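Local coordinates for glucose-6-phosphate 1-dehydrogenase (Mycobacterium avium, PDB 4LGV), which probably catalyses the NADP-dependent oxidation of glucose 6-phosphate to 6-phosphogluconolactone, the entry step of the oxidative pentose phosphate pathway, at residues A[131-136]-A[418-423]; A[31-36]-A[49-54]; A[228-233]-A[460-465]; A[316-321]-A[341-346]. All blocks are in the same frame, centred on the assembly; numbering follows the deposited sequence.

Contact 1. Residues A[131-136]-A[418-423]; sequences LYYLEM and RLLYAA
Leu131 and Tyr133, alternate residues of a parallel strand, present their side chains to Ala423 and Leu420 on one flank of a helix that belongs to the C-terminal family region. All four side chains are buried, and the interaction between them is apolar throughout. Leu131 extends from the sheet because its CG lies opposite the backbone N (chi1 173°), and its CD2 branch meets the methyl CB of Ala423 at 3.9 Å. The small alanine leaves room for the leucine branch to approach the helix closely, the CA atoms of Leu131 and Ala423 lying 7.8 Å apart.

The second meeting is that of a methyl with an aromatic face. Leu420 CD2 sits above one face of the Tyr133 ring, displaced toward the rim, with ring atom CD2 of Tyr133 nearest at 4.1 Å. The two side chains cross at about a right angle.

Polar bonding lies at the far end of the tyrosine. Tyr133 OH is hydrogen-bonded to Glu162 OE1 and to Tyr416 OH, which links the ring both to the neighbouring strand 158-162 and to an earlier turn of the same helix and should restrict its tilt under Leu420.

Strand 130-134 runs between strands 32-36 and 158-162 in the six-stranded parallel sheet. Helix 413-424 packs over it beside helix 41-56, whose Leu42 also touches the Tyr133 side chain, while helix 141-150 packs against Tyr132 and Leu134.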
loop_
_atom_site.group_PDB
_atom_site.type_symbol
_atom_site.label_atom_id
_atom_site.label_comp_id
_atom_site.label_asym_id
_atom_site.label_seq_id
_atom_site.Cartn_x
_atom_site.Cartn_y
_atom_site.Cartn_z
ATOM N N LEU A 131 -20.169 43.527 -12.712
ATOM C CA LEU A 131 -19.185 43.229 -11.665
ATOM C C LEU A 131 -18.877 44.508 -10.934
ATOM O O LEU A 131 -18.354 45.428 -11.534
ATOM C CB LEU A 131 -17.880 42.663 -12.245
ATOM C CG LEU A 131 -16.764 42.486 -11.224
ATOM C CD1 LEU A 131 -17.186 41.515 -10.115
ATOM C CD2 LEU A 131 -15.476 41.934 -11.827
ATOM N N TYR A 132 -19.125 44.561 -9.634
ATOM C CA TYR A 132 -18.725 45.702 -8.797
ATOM C C TYR A 132 -17.441 45.375 -8.090
ATOM O O TYR A 132 -17.387 44.426 -7.332
ATOM C CB TYR A 132 -19.773 45.998 -7.723
ATOM C CG TYR A 132 -21.144 46.340 -8.284
ATOM C CD1 TYR A 132 -21.402 47.603 -8.773
ATOM C CD2 TYR A 132 -22.152 45.403 -8.325
ATOM C CE1 TYR A 132 -22.628 47.934 -9.318
ATOM C CE2 TYR A 132 -23.407 45.722 -8.830
ATOM C CZ TYR A 132 -23.631 46.985 -9.343
ATOM O OH TYR A 132 -24.859 47.308 -9.855
ATOM N N TYR A 133 -16.391 46.127 -8.367
ATOM C CA TYR A 133 -15.071 45.879 -7.793
ATOM C C TYR A 133 -14.743 46.965 -6.792
ATOM O O TYR A 133 -14.640 48.142 -7.147
ATOM C CB TYR A 133 -14.024 45.832 -8.924
ATOM C CG TYR A 133 -12.616 45.703 -8.447
ATOM C CD1 TYR A 133 -12.288 44.820 -7.431
ATOM C CD2 TYR A 133 -11.600 46.434 -9.015
ATOM C CE1 TYR A 133 -10.995 44.683 -6.982
ATOM C CE2 TYR A 133 -10.305 46.304 -8.573
ATOM C CZ TYR A 133 -10.007 45.410 -7.565
ATOM O OH TYR A 133 -8.714 45.264 -7.090
ATOM N N LEU A 134 -14.619 46.579 -5.526
ATOM C CA LEU A 134 -14.481 47.553 -4.458
ATOM C C LEU A 134 -13.049 47.662 -3.983
ATOM O O LEU A 134 -12.627 46.879 -3.157
ATOM C CB LEU A 134 -15.399 47.204 -3.284
ATOM C CG LEU A 134 -16.839 46.807 -3.636
ATOM C CD1 LEU A 134 -17.665 46.684 -2.358
ATOM C CD2 LEU A 134 -17.533 47.751 -4.578
ATOM N N GLU A 135 -12.321 48.646 -4.496
ATOM C CA GLU A 135 -10.976 48.907 -3.999
ATOM C C GLU A 135 -11.070 50.113 -3.079
ATOM O O GLU A 135 -10.560 51.172 -3.344
ATOM C CB GLU A 135 -9.922 49.107 -5.093
ATOM C CG GLU A 135 -10.430 49.618 -6.429
ATOM C CD GLU A 135 -9.318 49.685 -7.443
ATOM O OE1 GLU A 135 -8.254 49.041 -7.225
ATOM O OE2 GLU A 135 -9.483 50.416 -8.423
ATOM N N MET A 136 -11.718 49.899 -1.964
ATOM C CA MET A 136 -11.965 50.965 -1.009
ATOM C C MET A 136 -11.682 50.451 0.385
ATOM O O MET A 136 -11.531 49.236 0.596
ATOM C CB MET A 136 -13.381 51.509 -1.183
ATOM C CG MET A 136 -13.337 52.767 -2.036
ATOM S SD MET A 136 -14.979 53.342 -2.306
ATOM C CE MET A 136 -14.877 55.087 -2.693
ATOM N N ARG A 418 -4.759 38.541 -13.760
ATOM C CA ARG A 418 -5.399 37.232 -13.802
ATOM C C ARG A 418 -6.649 37.199 -12.903
ATOM O O ARG A 418 -7.681 36.675 -13.280
ATOM C CB ARG A 418 -4.386 36.192 -13.336
ATOM C CG ARG A 418 -4.862 34.768 -13.355
ATOM C CD ARG A 418 -3.799 33.866 -12.780
ATOM N NE ARG A 418 -4.235 32.488 -12.835
ATOM C CZ ARG A 418 -3.870 31.515 -12.000
ATOM N NH1 ARG A 418 -3.065 31.755 -10.954
ATOM N NH2 ARG A 418 -4.300 30.296 -12.217
ATOM N N LEU A 419 -6.553 37.748 -11.697
ATOM C CA LEU A 419 -7.698 37.770 -10.776
ATOM C C LEU A 419 -8.835 38.626 -11.284
ATOM O O LEU A 419 -10.001 38.243 -11.164
ATOM C CB LEU A 419 -7.288 38.300 -9.400
ATOM C CG LEU A 419 -6.499 37.325 -8.572
ATOM C CD1 LEU A 419 -5.924 38.007 -7.355
ATOM C CD2 LEU A 419 -7.336 36.149 -8.133
ATOM N N LEU A 420 -8.493 39.768 -11.879
ATOM C CA LEU A 420 -9.512 40.708 -12.371
ATOM C C LEU A 420 -10.268 40.093 -13.499
ATOM O O LEU A 420 -11.488 40.205 -13.588
ATOM C CB LEU A 420 -8.887 42.025 -12.891
ATOM C CG LEU A 420 -9.134 43.301 -12.117
ATOM C CD1 LEU A 420 -8.633 44.472 -12.955
ATOM C CD2 LEU A 420 -10.603 43.506 -11.774
ATOM N N TYR A 421 -9.526 39.458 -14.396
ATOM C CA TYR A 421 -10.141 38.805 -15.550
ATOM C C TYR A 421 -11.025 37.649 -15.076
ATOM O O TYR A 421 -12.162 37.487 -15.543
ATOM C CB TYR A 421 -9.060 38.331 -16.512
ATOM C CG TYR A 421 -9.564 37.650 -17.767
ATOM C CD1 TYR A 421 -9.943 38.378 -18.886
ATOM C CD2 TYR A 421 -9.644 36.257 -17.837
ATOM C CE1 TYR A 421 -10.381 37.760 -20.052
ATOM C CE2 TYR A 421 -10.083 35.625 -18.994
ATOM C CZ TYR A 421 -10.438 36.389 -20.101
ATOM O OH TYR A 421 -10.901 35.750 -21.239
ATOM N N ALA A 422 -10.517 36.848 -14.144
ATOM C CA ALA A 422 -11.290 35.714 -13.653
ATOM C C ALA A 422 -12.585 36.212 -12.979
ATOM O O ALA A 422 -13.653 35.614 -13.130
ATOM C CB ALA A 422 -10.466 34.893 -12.689
ATOM N N ALA A 423 -12.477 37.288 -12.205
ATOM C CA ALA A 423 -13.633 37.807 -11.505
ATOM C C ALA A 423 -14.674 38.203 -12.517
ATOM O O ALA A 423 -15.830 37.885 -12.347
ATOM C CB ALA A 423 -13.260 38.998 -10.633
#

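Contact 2. Residues A[31-36]-A[49-54]; sequences DLLVIF and RALYRL
Leu51, on the helix of a beta-alpha-beta unit, meets Leu33 and Ile35 on the strand that precedes it. The unit comprises strand 32-36, helix 41-56 and strand 64-68, and it opens the Rossmann-type nucleotide-binding fold; in such folds the turn between this first strand and helix commonly approaches the dinucleotide, as is probable here.

Leu51 carries the whole of the helix side, with one methyl for each partner. Its CG stands anti to the carbonyl carbon (chi1 -66°), which points the fork of the side chain down at the sheet. The CD2 branch is used for Leu33, whose own CD2 lies 4.0 Å from Leu51 CD2, and these two leucines cross obliquely. Leu33 and Ile35 are two residues apart on the strand and therefore project from the same face, so that each meets a different branch of the same leucine.

The contact is small and wholly apolar, and the CA atoms of Leu33 and Leu51 remain 10.8 Å apart, a separation bridged by side chains alone. Away from the sheet, Arg53 forms salt bridges with Glu90 and with Glu417 of helix 413-424. Ile35 makes the other half of the grip: its CD1 and Leu51 CD1 reach toward each other tip to tip, 4.0 Å apart.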
loop_
_atom_site.group_PDB
_atom_site.type_symbol
_atom_site.label_atom_id
_atom_site.label_comp_id
_atom_site.label_asym_id
_atom_site.label_seq_id
_atom_site.Cartn_x
_atom_site.Cartn_y
_atom_site.Cartn_z
ATOM N N ASP A 31 -20.985 41.824 -17.925
ATOM C CA ASP A 31 -20.883 42.652 -19.146
ATOM C C ASP A 31 -20.737 44.156 -18.813
ATOM O O ASP A 31 -21.007 45.024 -19.651
ATOM C CB ASP A 31 -22.085 42.419 -20.060
ATOM C CG ASP A 31 -23.410 42.847 -19.409
ATOM O OD1 ASP A 31 -23.405 43.559 -18.368
ATOM O OD2 ASP A 31 -24.454 42.465 -19.951
ATOM N N LEU A 32 -20.296 44.453 -17.593
ATOM C CA LEU A 32 -20.096 45.830 -17.178
ATOM C C LEU A 32 -19.259 45.800 -15.958
ATOM O O LEU A 32 -19.499 44.980 -15.046
ATOM C CB LEU A 32 -21.430 46.513 -16.868
ATOM C CG LEU A 32 -21.427 47.938 -16.317
ATOM C CD1 LEU A 32 -20.998 48.921 -17.369
ATOM C CD2 LEU A 32 -22.794 48.365 -15.828
ATOM N N LEU A 33 -18.243 46.657 -15.920
ATOM C CA LEU A 33 -17.339 46.697 -14.783
ATOM C C LEU A 33 -17.523 48.051 -14.068
ATOM O O LEU A 33 -17.314 49.116 -14.669
ATOM C CB LEU A 33 -15.890 46.520 -15.241
ATOM C CG LEU A 33 -14.811 46.637 -14.148
ATOM C CD1 LEU A 33 -15.003 45.618 -13.045
ATOM C CD2 LEU A 33 -13.419 46.450 -14.743
ATOM N N VAL A 34 -17.820 47.996 -12.782
ATOM C CA VAL A 34 -17.976 49.178 -11.984
ATOM C C VAL A 34 -16.949 49.158 -10.857
ATOM O O VAL A 34 -16.979 48.256 -9.996
ATOM C CB VAL A 34 -19.395 49.229 -11.373
ATOM C CG1 VAL A 34 -19.546 50.455 -10.548
ATOM C CG2 VAL A 34 -20.457 49.168 -12.468
ATOM N N ILE A 35 -16.067 50.167 -10.823
ATOM C CA ILE A 35 -14.956 50.165 -9.865
ATOM C C ILE A 35 -15.117 51.253 -8.845
ATOM O O ILE A 35 -14.980 52.424 -9.180
ATOM C CB ILE A 35 -13.589 50.407 -10.574
ATOM C CG1 ILE A 35 -13.344 49.329 -11.601
ATOM C CG2 ILE A 35 -12.441 50.399 -9.573
ATOM C CD1 ILE A 35 -12.165 49.563 -12.515
ATOM N N PHE A 36 -15.388 50.870 -7.603
ATOM C CA PHE A 36 -15.397 51.823 -6.507
ATOM C C PHE A 36 -13.990 51.976 -5.998
ATOM O O PHE A 36 -13.329 50.976 -5.667
ATOM C CB PHE A 36 -16.301 51.373 -5.374
ATOM C CG PHE A 36 -17.780 51.469 -5.684
ATOM C CD1 PHE A 36 -18.388 50.596 -6.568
ATOM C CD2 PHE A 36 -18.572 52.464 -5.090
ATOM C CE1 PHE A 36 -19.753 50.697 -6.858
ATOM C CE2 PHE A 36 -19.937 52.563 -5.371
ATOM C CZ PHE A 36 -20.532 51.678 -6.256
ATOM N N ARG A 49 -2.986 49.900 -14.750
ATOM C CA ARG A 49 -2.064 49.065 -15.533
ATOM C C ARG A 49 -2.681 47.730 -15.981
ATOM O O ARG A 49 -2.556 47.322 -17.138
ATOM C CB ARG A 49 -0.811 48.791 -14.706
ATOM C CG ARG A 49 0.327 48.228 -15.532
ATOM C CD ARG A 49 1.360 47.555 -14.653
ATOM N NE ARG A 49 2.402 47.011 -15.471
ATOM C CZ ARG A 49 3.562 46.542 -15.021
ATOM N NH1 ARG A 49 3.832 46.512 -13.711
ATOM N NH2 ARG A 49 4.442 46.057 -15.894
ATOM N N ALA A 50 -3.380 47.071 -15.076
ATOM C CA ALA A 50 -4.033 45.793 -15.384
ATOM C C ALA A 50 -5.119 45.947 -16.458
ATOM O O ALA A 50 -5.148 45.162 -17.396
ATOM C CB ALA A 50 -4.618 45.213 -14.137
ATOM N N LEU A 51 -5.936 47.014 -16.365
ATOM C CA LEU A 51 -6.905 47.272 -17.379
ATOM C C LEU A 51 -6.256 47.576 -18.745
ATOM O O LEU A 51 -6.694 47.089 -19.811
ATOM C CB LEU A 51 -7.798 48.446 -16.966
ATOM C CG LEU A 51 -8.689 48.185 -15.756
ATOM C CD1 LEU A 51 -9.373 49.470 -15.322
ATOM C CD2 LEU A 51 -9.705 47.142 -16.082
ATOM N N TYR A 52 -5.201 48.375 -18.704
ATOM C CA TYR A 52 -4.423 48.694 -19.908
ATOM C C TYR A 52 -3.922 47.421 -20.565
ATOM O O TYR A 52 -4.013 47.261 -21.816
ATOM C CB TYR A 52 -3.254 49.647 -19.560
ATOM C CG TYR A 52 -2.322 49.904 -20.695
ATOM C CD1 TYR A 52 -2.592 50.907 -21.626
ATOM C CD2 TYR A 52 -1.165 49.135 -20.874
ATOM C CE1 TYR A 52 -1.777 51.084 -22.734
ATOM C CE2 TYR A 52 -0.322 49.335 -21.967
ATOM C CZ TYR A 52 -0.629 50.306 -22.869
ATOM O OH TYR A 52 0.207 50.502 -23.932
ATOM N N ARG A 53 -3.377 46.504 -19.764
ATOM C CA ARG A 53 -2.801 45.251 -20.332
ATOM C C ARG A 53 -3.883 44.351 -20.909
ATOM O O ARG A 53 -3.709 43.722 -21.946
ATOM C CB ARG A 53 -1.982 44.493 -19.284
ATOM C CG ARG A 53 -0.695 45.209 -18.879
ATOM C CD ARG A 53 -0.091 44.634 -17.602
ATOM N NE ARG A 53 0.265 43.215 -17.679
ATOM C CZ ARG A 53 1.453 42.744 -18.053
ATOM N NH1 ARG A 53 2.448 43.540 -18.355
ATOM N NH2 ARG A 53 1.645 41.439 -18.084
ATOM N N LEU A 54 -5.040 44.334 -20.268
ATOM C CA LEU A 54 -6.149 43.537 -20.781
ATOM C C LEU A 54 -6.608 44.145 -22.102
ATOM O O LEU A 54 -6.899 43.416 -23.053
ATOM C CB LEU A 54 -7.277 43.450 -19.771
ATOM C CG LEU A 54 -7.031 42.606 -18.506
ATOM C CD1 LEU A 54 -8.064 42.938 -17.428
ATOM C CD2 LEU A 54 -7.089 41.134 -18.807
#

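Contact 3. Residues A[228-233]-A[460-465]; sequences TMAEDF and GSWGPE
Trp462 and Ala230 are brought together by the tryptophan's torsions: chi1 of -89° lies well past the usual staggered value, and with chi2 at 111° the indole swings from its loop toward strand 222-230, six-membered ring foremost. Atom CZ3 does the touching. It lies 4.0 Å from Ala230 CB, approached obliquely to the ring, and the CA atoms of Ala230 and Trp462 are 8.6 Å apart.

Thr228, two residues earlier and on the same face of the strand, adds a second and looser touch, its CG2 methyl standing 4.4 Å from Trp462 CZ3. With chi1 at -65° this methyl is set opposite the backbone N, leaving OG1 to bond with Arg338 NE on the adjoining strand. Trp462 rests on the same Arg338, while Gln479 and Pro480 also pack against the indole.

The loop is shaped locally. Ser461 OG accepts a hydrogen bond from Gly463 N at 3.2 Å (N-H...O angle 153°) and is also bonded to Glu458 O, so one hydroxyl ties together both sides of the bend. Gly463 then adopts a positive phi and leads into Pro464.

The result is an ST turn that presents a tryptophan to the face of the mixed sheet in the C-terminal region, joining the segment after edge strand 454-457 to the interior strand 222-230.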
loop_
_atom_site.group_PDB
_atom_site.type_symbol
_atom_site.label_atom_id
_atom_site.label_comp_id
_atom_site.label_asym_id
_atom_site.label_seq_id
_atom_site.Cartn_x
_atom_site.Cartn_y
_atom_site.Cartn_z
ATOM N N THR A 228 7.791 27.212 2.754
ATOM C CA THR A 228 8.601 28.420 2.882
ATOM C C THR A 228 8.067 29.466 1.948
ATOM O O THR A 228 7.940 29.227 0.745
ATOM C CB THR A 228 10.064 28.149 2.516
ATOM O OG1 THR A 228 10.646 27.230 3.447
ATOM C CG2 THR A 228 10.867 29.445 2.533
ATOM N N MET A 229 7.736 30.631 2.491
ATOM C CA MET A 229 7.442 31.789 1.681
ATOM C C MET A 229 8.392 32.929 2.038
ATOM O O MET A 229 8.262 33.555 3.083
ATOM C CB MET A 229 6.031 32.284 1.882
ATOM C CG MET A 229 5.910 33.619 1.151
ATOM S SD MET A 229 4.253 34.201 1.145
ATOM C CE MET A 229 4.494 35.613 0.087
ATOM N N ALA A 230 9.321 33.220 1.139
ATOM C CA ALA A 230 10.326 34.249 1.373
ATOM C C ALA A 230 10.201 35.389 0.375
ATOM O O ALA A 230 10.001 35.170 -0.836
ATOM C CB ALA A 230 11.703 33.634 1.300
ATOM N N GLU A 231 10.273 36.605 0.878
ATOM C CA GLU A 231 10.377 37.791 0.007
ATOM C C GLU A 231 11.683 38.524 0.377
ATOM O O GLU A 231 11.968 38.702 1.540
ATOM C CB GLU A 231 9.146 38.695 0.187
ATOM C CG GLU A 231 7.857 38.046 -0.297
ATOM C CD GLU A 231 6.615 38.855 -0.001
ATOM O OE1 GLU A 231 6.430 39.297 1.145
ATOM O OE2 GLU A 231 5.834 39.094 -0.920
ATOM N N ASP A 232 12.451 38.911 -0.628
ATOM C CA ASP A 232 13.760 39.539 -0.426
ATOM C C ASP A 232 13.639 41.047 -0.423
ATOM O O ASP A 232 14.479 41.735 -0.974
ATOM C CB ASP A 232 14.790 39.075 -1.484
ATOM C CG ASP A 232 14.358 39.344 -2.941
ATOM O OD1 ASP A 232 13.196 39.706 -3.205
ATOM O OD2 ASP A 232 15.206 39.192 -3.841
ATOM N N PHE A 233 12.549 41.556 0.142
ATOM C CA PHE A 233 12.321 42.999 0.237
ATOM C C PHE A 233 11.516 43.255 1.511
ATOM O O PHE A 233 10.893 42.339 2.073
ATOM C CB PHE A 233 11.606 43.567 -1.002
ATOM C CG PHE A 233 10.412 42.743 -1.469
ATOM C CD1 PHE A 233 9.154 42.933 -0.908
ATOM C CD2 PHE A 233 10.556 41.769 -2.461
ATOM C CE1 PHE A 233 8.061 42.197 -1.316
ATOM C CE2 PHE A 233 9.472 41.021 -2.875
ATOM C CZ PHE A 233 8.212 41.228 -2.307
ATOM N N GLY A 460 18.121 40.237 5.073
ATOM C CA GLY A 460 18.992 39.410 4.259
ATOM C C GLY A 460 19.329 38.107 4.953
ATOM O O GLY A 460 19.949 37.255 4.349
ATOM N N SER A 461 18.951 37.948 6.217
ATOM C CA SER A 461 19.134 36.656 6.904
ATOM C C SER A 461 17.910 35.786 6.668
ATOM O O SER A 461 16.911 36.257 6.105
ATOM C CB SER A 461 19.366 36.858 8.424
ATOM O OG SER A 461 18.161 37.199 9.091
ATOM N N TRP A 462 17.981 34.525 7.110
ATOM C CA TRP A 462 16.832 33.590 7.018
ATOM C C TRP A 462 15.823 33.790 8.130
ATOM O O TRP A 462 14.820 33.100 8.179
ATOM C CB TRP A 462 17.294 32.105 6.982
ATOM C CG TRP A 462 17.535 31.694 5.607
ATOM C CD1 TRP A 462 18.734 31.401 5.025
ATOM C CD2 TRP A 462 16.557 31.638 4.574
ATOM N NE1 TRP A 462 18.550 31.133 3.670
ATOM C CE2 TRP A 462 17.221 31.272 3.382
ATOM C CE3 TRP A 462 15.172 31.831 4.550
ATOM C CZ2 TRP A 462 16.556 31.104 2.202
ATOM C CZ3 TRP A 462 14.509 31.675 3.364
ATOM C CH2 TRP A 462 15.196 31.309 2.209
ATOM N N GLY A 463 16.087 34.722 9.030
ATOM C CA GLY A 463 15.161 34.992 10.098
ATOM C C GLY A 463 15.742 34.655 11.454
ATOM O O GLY A 463 16.881 34.255 11.573
ATOM N N PRO A 464 14.941 34.830 12.494
ATOM C CA PRO A 464 15.379 34.512 13.843
ATOM C C PRO A 464 15.840 33.066 14.022
ATOM O O PRO A 464 15.233 32.139 13.458
ATOM C CB PRO A 464 14.142 34.777 14.705
ATOM C CG PRO A 464 13.015 35.044 13.781
ATOM C CD PRO A 464 13.503 35.113 12.377
ATOM N N GLU A 465 16.881 32.881 14.831
ATOM C CA GLU A 465 17.434 31.558 15.136
ATOM C C GLU A 465 16.419 30.664 15.886
ATOM O O GLU A 465 16.492 29.444 15.815
ATOM C CB GLU A 465 18.729 31.692 15.938
#

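Contact 4. Residues A[316-321]-A[341-346]; sequences ETYVAL and KALPHK
Thr317 and Lys341 are joined by a backbone hydrogen bond, Lys341 N donating to Thr317 O at 2.9 Å. It is nearly straight at the hydrogen (166°), and the donor lies close to the C=O axis. The side chains touch at their roots, with Thr317 CB 4.1 Å from Lys341 CB, and Lys341 CG packs 3.8 Å from Thr317 O. Farther along, Tyr318 and Leu343 make the apolar half of the contact: they cross at about a right angle, and ring atom CD2 of Tyr318 meets CD2 of Leu343 at 4.2 Å.

A second shell fixes these groups. Thr317 OG1 takes the hindered place between the backbone N and the carbonyl carbon (chi1 60°), where it is hydrogen-bonded to Tyr457 OH and Tyr300 N. Tyr457 OH also bonds Lys341 O, so one phenol holds both segments. Thr317 and Tyr318 together face Gly298 in a classic beta bulge, and Ala467 packs against Tyr318. The Lys341 chain bends at chi2 (-73°), and its NZ leaves the contact to form a salt bridge with Glu231.

Chemically, the contact combines a main-chain bond that prolongs the pairing of antiparallel strands 318-323 and 335-340 with an apolar contact beside it. The buried threonine hydroxyl has two partners, and the lysine charge is probably compensated by the carboxylate of Glu231.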
loop_
_atom_site.group_PDB
_atom_site.type_symbol
_atom_site.label_atom_id
_atom_site.label_comp_id
_atom_site.label_asym_id
_atom_site.label_seq_id
_atom_site.Cartn_x
_atom_site.Cartn_y
_atom_site.Cartn_z
ATOM N N GLU A 316 4.736 41.480 13.572
ATOM C CA GLU A 316 5.724 40.534 13.006
ATOM C C GLU A 316 5.807 40.737 11.514
ATOM O O GLU A 316 4.811 40.940 10.840
ATOM C CB GLU A 316 5.369 39.085 13.371
ATOM C CG GLU A 316 4.242 38.380 12.547
ATOM C CD GLU A 316 2.823 38.830 12.879
ATOM O OE1 GLU A 316 2.645 39.734 13.731
ATOM O OE2 GLU A 316 1.871 38.292 12.261
ATOM N N THR A 317 7.027 40.732 10.997
ATOM C CA THR A 317 7.260 40.675 9.570
ATOM C C THR A 317 7.648 39.264 9.158
ATOM O O THR A 317 7.913 39.036 7.985
ATOM C CB THR A 317 8.415 41.606 9.157
ATOM O OG1 THR A 317 9.615 41.195 9.831
ATOM C CG2 THR A 317 8.100 43.043 9.487
ATOM N N TYR A 318 7.754 38.351 10.124
ATOM C CA TYR A 318 8.181 36.956 9.894
ATOM C C TYR A 318 7.448 36.054 10.854
ATOM O O TYR A 318 7.211 36.449 11.991
ATOM C CB TYR A 318 9.674 36.780 10.152
ATOM C CG TYR A 318 10.200 35.347 10.121
ATOM C CD1 TYR A 318 10.009 34.487 11.203
ATOM C CD2 TYR A 318 10.917 34.871 9.036
ATOM C CE1 TYR A 318 10.490 33.190 11.192
ATOM C CE2 TYR A 318 11.397 33.561 9.007
ATOM C CZ TYR A 318 11.173 32.717 10.084
ATOM O OH TYR A 318 11.657 31.431 10.113
ATOM N N VAL A 319 7.055 34.858 10.383
ATOM C CA VAL A 319 6.488 33.821 11.258
ATOM C C VAL A 319 6.969 32.458 10.874
ATOM O O VAL A 319 7.022 32.140 9.709
ATOM C CB VAL A 319 4.979 33.589 11.097
ATOM C CG1 VAL A 319 4.295 33.542 12.464
ATOM C CG2 VAL A 319 4.360 34.632 10.215
ATOM N N ALA A 320 7.195 31.626 11.865
ATOM C CA ALA A 320 7.430 30.233 11.645
ATOM C C ALA A 320 6.545 29.474 12.612
ATOM O O ALA A 320 6.402 29.886 13.759
ATOM C CB ALA A 320 8.866 29.889 11.877
ATOM N N LEU A 321 5.913 28.399 12.131
ATOM C CA LEU A 321 4.918 27.698 12.928
ATOM C C LEU A 321 4.822 26.213 12.585
ATOM O O LEU A 321 5.325 25.757 11.567
ATOM C CB LEU A 321 3.565 28.359 12.782
ATOM C CG LEU A 321 2.912 28.323 11.398
ATOM C CD1 LEU A 321 2.141 27.010 11.116
ATOM C CD2 LEU A 321 1.976 29.504 11.229
ATOM N N LYS A 341 9.321 38.834 5.456
ATOM C CA LYS A 341 9.913 39.942 4.701
ATOM C C LYS A 341 11.413 40.022 4.933
ATOM O O LYS A 341 11.922 39.604 5.971
ATOM C CB LYS A 341 9.298 41.270 5.144
ATOM C CG LYS A 341 7.792 41.334 4.964
ATOM C CD LYS A 341 7.407 41.479 3.491
ATOM C CE LYS A 341 5.922 41.704 3.362
ATOM N NZ LYS A 341 5.500 41.759 1.954
ATOM N N ALA A 342 12.104 40.576 3.952
ATOM C CA ALA A 342 13.539 40.821 4.037
ATOM C C ALA A 342 14.315 39.523 4.305
ATOM O O ALA A 342 15.235 39.477 5.138
ATOM C CB ALA A 342 13.847 41.877 5.100
ATOM N N LEU A 343 13.960 38.477 3.572
ATOM C CA LEU A 343 14.697 37.223 3.628
ATOM C C LEU A 343 15.645 37.204 2.432
ATOM O O LEU A 343 15.572 38.093 1.587
ATOM C CB LEU A 343 13.703 36.051 3.638
ATOM C CG LEU A 343 12.861 35.955 4.910
ATOM C CD1 LEU A 343 12.121 34.621 4.991
ATOM C CD2 LEU A 343 13.667 36.144 6.195
ATOM N N PRO A 344 16.497 36.174 2.315
ATOM C CA PRO A 344 17.524 36.233 1.282
ATOM C C PRO A 344 17.064 36.131 -0.160
ATOM O O PRO A 344 17.792 36.561 -1.057
ATOM C CB PRO A 344 18.425 35.037 1.603
ATOM C CG PRO A 344 18.170 34.749 3.036
ATOM C CD PRO A 344 16.700 35.025 3.207
ATOM N N HIS A 345 15.909 35.525 -0.398
ATOM C CA HIS A 345 15.424 35.323 -1.759
ATOM C C HIS A 345 13.921 35.503 -1.872
ATOM O O HIS A 345 13.215 35.522 -0.872
ATOM C CB HIS A 345 15.763 33.919 -2.232
ATOM C CG HIS A 345 17.210 33.564 -2.089
ATOM N ND1 HIS A 345 18.197 34.104 -2.888
ATOM C CD2 HIS A 345 17.832 32.702 -1.248
ATOM C CE1 HIS A 345 19.367 33.596 -2.539
ATOM N NE2 HIS A 345 19.172 32.738 -1.552
ATOM N N LYS A 346 13.447 35.624 -3.113
ATOM C CA LYS A 346 12.023 35.598 -3.397
ATOM C C LYS A 346 11.616 34.206 -3.880
ATOM O O LYS A 346 11.907 33.842 -5.011
ATOM C CB LYS A 346 11.661 36.646 -4.447
ATOM C CG LYS A 346 10.178 36.737 -4.718
ATOM C CD LYS A 346 9.907 37.604 -5.928
ATOM C CE LYS A 346 8.449 37.549 -6.332
ATOM N NZ LYS A 346 8.107 38.678 -7.236
#

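All four contacts are largely buried, but they form two clusters on opposite sides of the chain's centre. Contacts 1 and 2 share the parallel sheet through neighbouring strands 130-134 and 32-36, and each lays a helix over it by purely apolar packing; contact 1 brings in a helix from the C-terminal family region, whereas contact 2 is local. Contacts 3 and 4, with centres about 4 Å apart, both serve the mixed sheet and touch directly, through the Glu231-Lys341 salt bridge and a probable hydrogen bond from Ala342 N to Phe233 O. Each includes one partly exposed residue, Trp462 or Lys341, and loops replace helices. Contact 4 alone has a hydrogen bond between its segments.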